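Long-range contacts in methanogen homoaconitase large subunit (Methanocaldococcus jannaschii, PDB 4KP2), which forms the iron-sulfur subunit of a hydro-lyase that reversibly converts (R)-homocitrate to homoisocitrate by way of cis-homoaconitate: residues Thr175-Ile180 with Ala278-Glu283; Val241-Glu246 with Arg270-Arg275. All coordinates share one frame; numbering follows the deposited sequence.

Contact 1: Thr175-Ile180 with Ala278-Glu283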
# COMPACT_ATOMS: atom_id res chain seq x y z
N THR A 175 -29.32 -16.60 -23.34
CA THR A 175 -29.36 -16.42 -21.90
C THR A 175 -29.52 -17.72 -21.12
O THR A 175 -30.54 -18.40 -21.23
CB THR A 175 -30.48 -15.46 -21.49
OG1 THR A 175 -30.22 -14.15 -22.02
CG2 THR A 175 -30.58 -15.37 -19.98
N ILE A 176 -28.50 -18.06 -20.34
CA ILE A 176 -28.60 -19.17 -19.40
C ILE A 176 -29.17 -18.64 -18.08
O ILE A 176 -28.50 -17.93 -17.33
CB ILE A 176 -27.24 -19.87 -19.20
CG1 ILE A 176 -27.23 -20.70 -17.91
CG2 ILE A 176 -26.11 -18.86 -19.19
CD1 ILE A 176 -28.10 -21.93 -17.96
N ARG A 177 -30.43 -18.98 -17.83
CA ARG A 177 -31.12 -18.53 -16.63
C ARG A 177 -30.65 -19.30 -15.41
O ARG A 177 -30.62 -20.53 -15.41
CB ARG A 177 -32.63 -18.69 -16.80
CG ARG A 177 -33.43 -18.54 -15.52
CD ARG A 177 -33.58 -17.09 -15.11
NE ARG A 177 -34.39 -16.97 -13.90
CZ ARG A 177 -34.90 -15.83 -13.45
NH1 ARG A 177 -34.69 -14.70 -14.11
NH2 ARG A 177 -35.63 -15.82 -12.34
N VAL A 178 -30.28 -18.57 -14.36
CA VAL A 178 -29.83 -19.20 -13.12
C VAL A 178 -30.72 -18.78 -11.95
O VAL A 178 -30.56 -17.70 -11.38
CB VAL A 178 -28.37 -18.84 -12.80
CG1 VAL A 178 -27.91 -19.53 -11.53
CG2 VAL A 178 -27.47 -19.22 -13.97
N ASP A 179 -31.67 -19.65 -11.60
CA ASP A 179 -32.54 -19.41 -10.46
C ASP A 179 -31.89 -19.93 -9.18
O ASP A 179 -31.51 -21.10 -9.10
CB ASP A 179 -33.90 -20.07 -10.66
CG ASP A 179 -34.78 -19.32 -11.63
OD1 ASP A 179 -34.75 -19.65 -12.84
OD2 ASP A 179 -35.51 -18.40 -11.20
N ILE A 180 -31.77 -19.07 -8.19
CA ILE A 180 -31.19 -19.45 -6.91
C ILE A 180 -32.24 -19.39 -5.81
O ILE A 180 -32.68 -18.31 -5.42
CB ILE A 180 -30.00 -18.55 -6.54
CG1 ILE A 180 -29.00 -18.49 -7.70
CG2 ILE A 180 -29.32 -19.06 -5.28
CD1 ILE A 180 -27.80 -17.62 -7.42
N ALA A 278 -40.42 -15.97 -21.18
CA ALA A 278 -39.03 -15.84 -21.61
C ALA A 278 -38.41 -17.21 -21.83
O ALA A 278 -38.20 -17.96 -20.89
CB ALA A 278 -38.22 -15.04 -20.59
N ASN A 279 -38.11 -17.51 -23.09
CA ASN A 279 -37.47 -18.78 -23.45
C ASN A 279 -35.95 -18.70 -23.42
O ASN A 279 -35.33 -18.00 -24.24
CB ASN A 279 -37.96 -19.25 -24.82
CG ASN A 279 -37.49 -20.66 -25.15
OD1 ASN A 279 -37.17 -21.44 -24.26
ND2 ASN A 279 -37.46 -20.98 -26.44
N TYR A 280 -35.35 -19.42 -22.48
CA TYR A 280 -33.91 -19.41 -22.31
C TYR A 280 -33.26 -20.57 -23.05
O TYR A 280 -33.93 -21.55 -23.38
CB TYR A 280 -33.56 -19.49 -20.82
CG TYR A 280 -34.25 -18.44 -19.97
CD1 TYR A 280 -33.73 -17.16 -19.84
CD2 TYR A 280 -35.43 -18.74 -19.29
CE1 TYR A 280 -34.36 -16.20 -19.07
CE2 TYR A 280 -36.07 -17.79 -18.51
CZ TYR A 280 -35.53 -16.52 -18.40
OH TYR A 280 -36.16 -15.58 -17.63
N TYR A 281 -31.97 -20.44 -23.33
CA TYR A 281 -31.21 -21.52 -23.95
C TYR A 281 -31.19 -22.71 -23.00
O TYR A 281 -31.31 -23.86 -23.43
CB TYR A 281 -29.79 -21.06 -24.26
CG TYR A 281 -28.93 -22.12 -24.91
CD1 TYR A 281 -29.00 -22.36 -26.27
CD2 TYR A 281 -28.04 -22.88 -24.16
CE1 TYR A 281 -28.22 -23.32 -26.87
CE2 TYR A 281 -27.26 -23.85 -24.75
CZ TYR A 281 -27.35 -24.07 -26.10
OH TYR A 281 -26.56 -25.03 -26.69
N LYS A 282 -31.04 -22.42 -21.72
CA LYS A 282 -31.10 -23.45 -20.69
C LYS A 282 -31.41 -22.81 -19.34
O LYS A 282 -31.08 -21.64 -19.12
CB LYS A 282 -29.80 -24.25 -20.61
CG LYS A 282 -29.93 -25.56 -19.85
CD LYS A 282 -30.91 -26.49 -20.55
CE LYS A 282 -31.44 -27.56 -19.62
NZ LYS A 282 -32.31 -26.99 -18.56
N GLU A 283 -32.04 -23.56 -18.45
CA GLU A 283 -32.37 -23.05 -17.13
C GLU A 283 -31.80 -23.96 -16.06
O GLU A 283 -31.97 -25.18 -16.11
CB GLU A 283 -33.88 -22.95 -16.94
CG GLU A 283 -34.56 -22.14 -18.02
CD GLU A 283 -36.07 -21.98 -17.78
OE1 GLU A 283 -36.51 -22.19 -16.62
OE2 GLU A 283 -36.80 -21.66 -18.75
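Arg177 lies alongside Tyr280, its CB set over the middle of the tyrosine ring in a CH-pi contact, 3.5 Å from the ring centroid. With CG anti to the backbone N (chi1 167°) and a bend at chi2, the arginine chain runs on past the same ring, and its CD comes 3.9 Å from Tyr280 OH. Thr175 CG2 meets the ring at its edge, 3.6 Å from Tyr280 CD1. Arg177 and Glu283 pair in parallel, Arg177 N donating to Lys282 O at 3.0 Å. From the residues leading into the second strand, Tyr281 N gives a longer bond of 3.3 Å to Thr175 O. On the other side of the sheet from Arg177, Ile176 CD1 lies against the Lys282 carbonyl and CB, while Lys282 NZ bonds to Glu283 O.

Arg177 grips Asp179 side-on, its NE 2.9 Å from Asp179 OD1 and its NH2 2.8 Å from Asp179 OD2; both oxygens lie close to the guanidinium plane, though they are met from above the carboxylate plane. Its remaining nitrogen, NH1, forms a salt bridge to Glu211 of strand 208-213, whose carboxylate also takes a hydrogen bond from Tyr280 OH. Backbone pairing thus adds strand 282-286 to strand 167-180, while the acids Asp179, Glu211 and Glu283 probably offset the two neighbouring arginines, Arg177 and Arg275, and fix the Arg177 guanidinium beside the ring.

Contact 2: Val241-Glu246 with Arg270-Arg275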
# COMPACT_ATOMS: atom_id res chain seq x y z
N VAL A 241 -26.34 -10.56 -15.64
CA VAL A 241 -27.31 -9.51 -15.37
C VAL A 241 -28.36 -9.94 -14.34
O VAL A 241 -28.82 -11.09 -14.33
CB VAL A 241 -27.99 -9.02 -16.67
CG1 VAL A 241 -28.85 -10.11 -17.29
CG2 VAL A 241 -28.81 -7.76 -16.41
N ILE A 242 -28.73 -9.01 -13.46
CA ILE A 242 -29.75 -9.25 -12.45
C ILE A 242 -30.86 -8.21 -12.55
O ILE A 242 -30.58 -7.01 -12.66
CB ILE A 242 -29.15 -9.23 -11.03
CG1 ILE A 242 -28.22 -10.43 -10.83
CG2 ILE A 242 -30.25 -9.25 -9.97
CD1 ILE A 242 -27.64 -10.53 -9.44
N GLU A 243 -32.11 -8.67 -12.52
CA GLU A 243 -33.27 -7.79 -12.62
C GLU A 243 -33.29 -6.75 -11.51
O GLU A 243 -33.07 -7.07 -10.34
CB GLU A 243 -34.55 -8.62 -12.60
CG GLU A 243 -35.82 -7.83 -12.82
CD GLU A 243 -37.06 -8.71 -12.86
OE1 GLU A 243 -37.20 -9.48 -13.83
OE2 GLU A 243 -37.87 -8.64 -11.91
N ALA A 244 -33.55 -5.50 -11.89
CA ALA A 244 -33.55 -4.39 -10.94
C ALA A 244 -34.83 -4.36 -10.12
O ALA A 244 -35.93 -4.56 -10.64
CB ALA A 244 -33.35 -3.08 -11.67
N ASP A 245 -34.69 -4.09 -8.83
CA ASP A 245 -35.84 -4.00 -7.93
C ASP A 245 -35.66 -2.87 -6.93
O ASP A 245 -34.79 -2.02 -7.09
CB ASP A 245 -36.04 -5.33 -7.20
CG ASP A 245 -34.90 -5.66 -6.27
OD1 ASP A 245 -33.77 -5.19 -6.52
OD2 ASP A 245 -35.12 -6.41 -5.29
N GLU A 246 -36.49 -2.87 -5.89
CA GLU A 246 -36.46 -1.83 -4.87
C GLU A 246 -35.12 -1.76 -4.15
O GLU A 246 -34.67 -0.69 -3.75
CB GLU A 246 -37.59 -2.03 -3.86
CG GLU A 246 -38.73 -1.03 -4.00
CD GLU A 246 -39.48 -1.17 -5.30
OE1 GLU A 246 -39.49 -2.28 -5.88
OE2 GLU A 246 -40.07 -0.16 -5.76
N ARG A 270 -38.49 0.80 -15.53
CA ARG A 270 -38.16 -0.49 -14.93
C ARG A 270 -38.48 -1.65 -15.88
O ARG A 270 -39.55 -1.68 -16.49
CB ARG A 270 -38.89 -0.68 -13.60
CG ARG A 270 -38.64 -2.03 -12.94
CD ARG A 270 -39.33 -2.11 -11.58
NE ARG A 270 -39.16 -3.42 -10.96
CZ ARG A 270 -39.60 -3.74 -9.75
NH1 ARG A 270 -40.22 -2.83 -9.01
NH2 ARG A 270 -39.41 -4.96 -9.27
N ILE A 271 -37.54 -2.58 -16.00
CA ILE A 271 -37.72 -3.74 -16.87
C ILE A 271 -37.85 -5.03 -16.07
O ILE A 271 -36.95 -5.41 -15.33
CB ILE A 271 -36.55 -3.87 -17.86
CG1 ILE A 271 -36.50 -2.65 -18.78
CG2 ILE A 271 -36.70 -5.15 -18.68
CD1 ILE A 271 -35.43 -2.73 -19.85
N THR A 272 -38.99 -5.69 -16.22
CA THR A 272 -39.28 -6.92 -15.48
C THR A 272 -39.42 -8.10 -16.44
O THR A 272 -39.78 -7.92 -17.61
CB THR A 272 -40.57 -6.78 -14.66
OG1 THR A 272 -40.64 -5.46 -14.10
CG2 THR A 272 -40.63 -7.81 -13.55
N VAL A 273 -39.14 -9.30 -15.95
CA VAL A 273 -39.23 -10.51 -16.76
C VAL A 273 -40.23 -11.50 -16.18
O VAL A 273 -40.17 -11.84 -15.00
CB VAL A 273 -37.86 -11.21 -16.88
CG1 VAL A 273 -38.00 -12.57 -17.55
CG2 VAL A 273 -36.88 -10.33 -17.65
N ASN A 274 -41.15 -11.96 -17.02
CA ASN A 274 -42.13 -12.96 -16.62
C ASN A 274 -41.65 -14.37 -16.96
O ASN A 274 -41.09 -14.60 -18.03
CB ASN A 274 -43.48 -12.68 -17.29
CG ASN A 274 -44.64 -13.40 -16.62
OD1 ASN A 274 -44.48 -14.48 -16.05
ND2 ASN A 274 -45.82 -12.80 -16.70
N ARG A 275 -41.87 -15.30 -16.04
CA ARG A 275 -41.52 -16.70 -16.29
C ARG A 275 -42.33 -17.32 -17.44
O ARG A 275 -43.50 -17.00 -17.65
CB ARG A 275 -41.66 -17.51 -15.00
CG ARG A 275 -40.69 -17.07 -13.91
CD ARG A 275 -39.25 -17.24 -14.40
NE ARG A 275 -38.91 -18.65 -14.63
CZ ARG A 275 -37.73 -19.08 -15.07
NH1 ARG A 275 -37.50 -20.37 -15.26
NH2 ARG A 275 -36.77 -18.20 -15.33
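Residues 241-246, which lead from strand 239-242 to helix 246-254, meet the irregular 270-275 segment without backbone pairing, residues 243-246 and 270-273 running 132° apart and coming closest at Glu243 and Thr272, whose CA atoms are 6.7 Å apart. Glu243 spans that gap. Its CG stands anti to the backbone N (chi1 -175°) and the chain stays extended, which carries the carboxylate across to the other backbone. There Glu243 OE1 accepts a hydrogen bond from Val273 N at 2.9 Å, bent to 142° at the hydrogen and arriving from above the carboxylate plane, while Glu243 OE2 rests 3.3 Å from Thr272 CG2. Cut back to alanine, Glu243 would be likely to leave Val273 N without this acceptor and a gap beside Thr272.

Arg270 reaches back the other way, fully extended. One face of its guanidinium lies against Asp245 CA, and Arg270 NE comes 3.4 Å from Ala244 O. Glu246 crosses it at about a right angle, Glu246 OE1 making a salt bridge with Arg270 NH1 at 3.3 Å through a weak hydrogen bond; the other oxygen, OE2, is paired with Lys267. Asp245 turns away to N-cap the helix 246-254 and to bind Arg225. Here, then, an acid meets a backbone N-H and an arginine lies over the helix start, where Glu246, placed between the positive charges of Arg270 and Lys267, probably eases their closeness.

How the contacts relate
Following the chain from the N terminus, the first contact segment met is on strand 167-180, the early half of contact 1; strand 208-213 comes next, then strand 239-242 and the first half of contact 2. Helices 246-254 and 260-267 follow before residues 270-275 return to close contact 2, a short loop nested within the longer one that closes when 278-283 reaches 175-180. Both contacts reach the mixed sheet. They meet directly: Tyr280 CE2 packs on Arg275 NH2, and Val273 CG1 against Tyr280 OH. The connection between helix 260-267 and strand 282-286 is thereby tied at its start to the residues that follow strand 239-242 and, farther on, to strand 167-180.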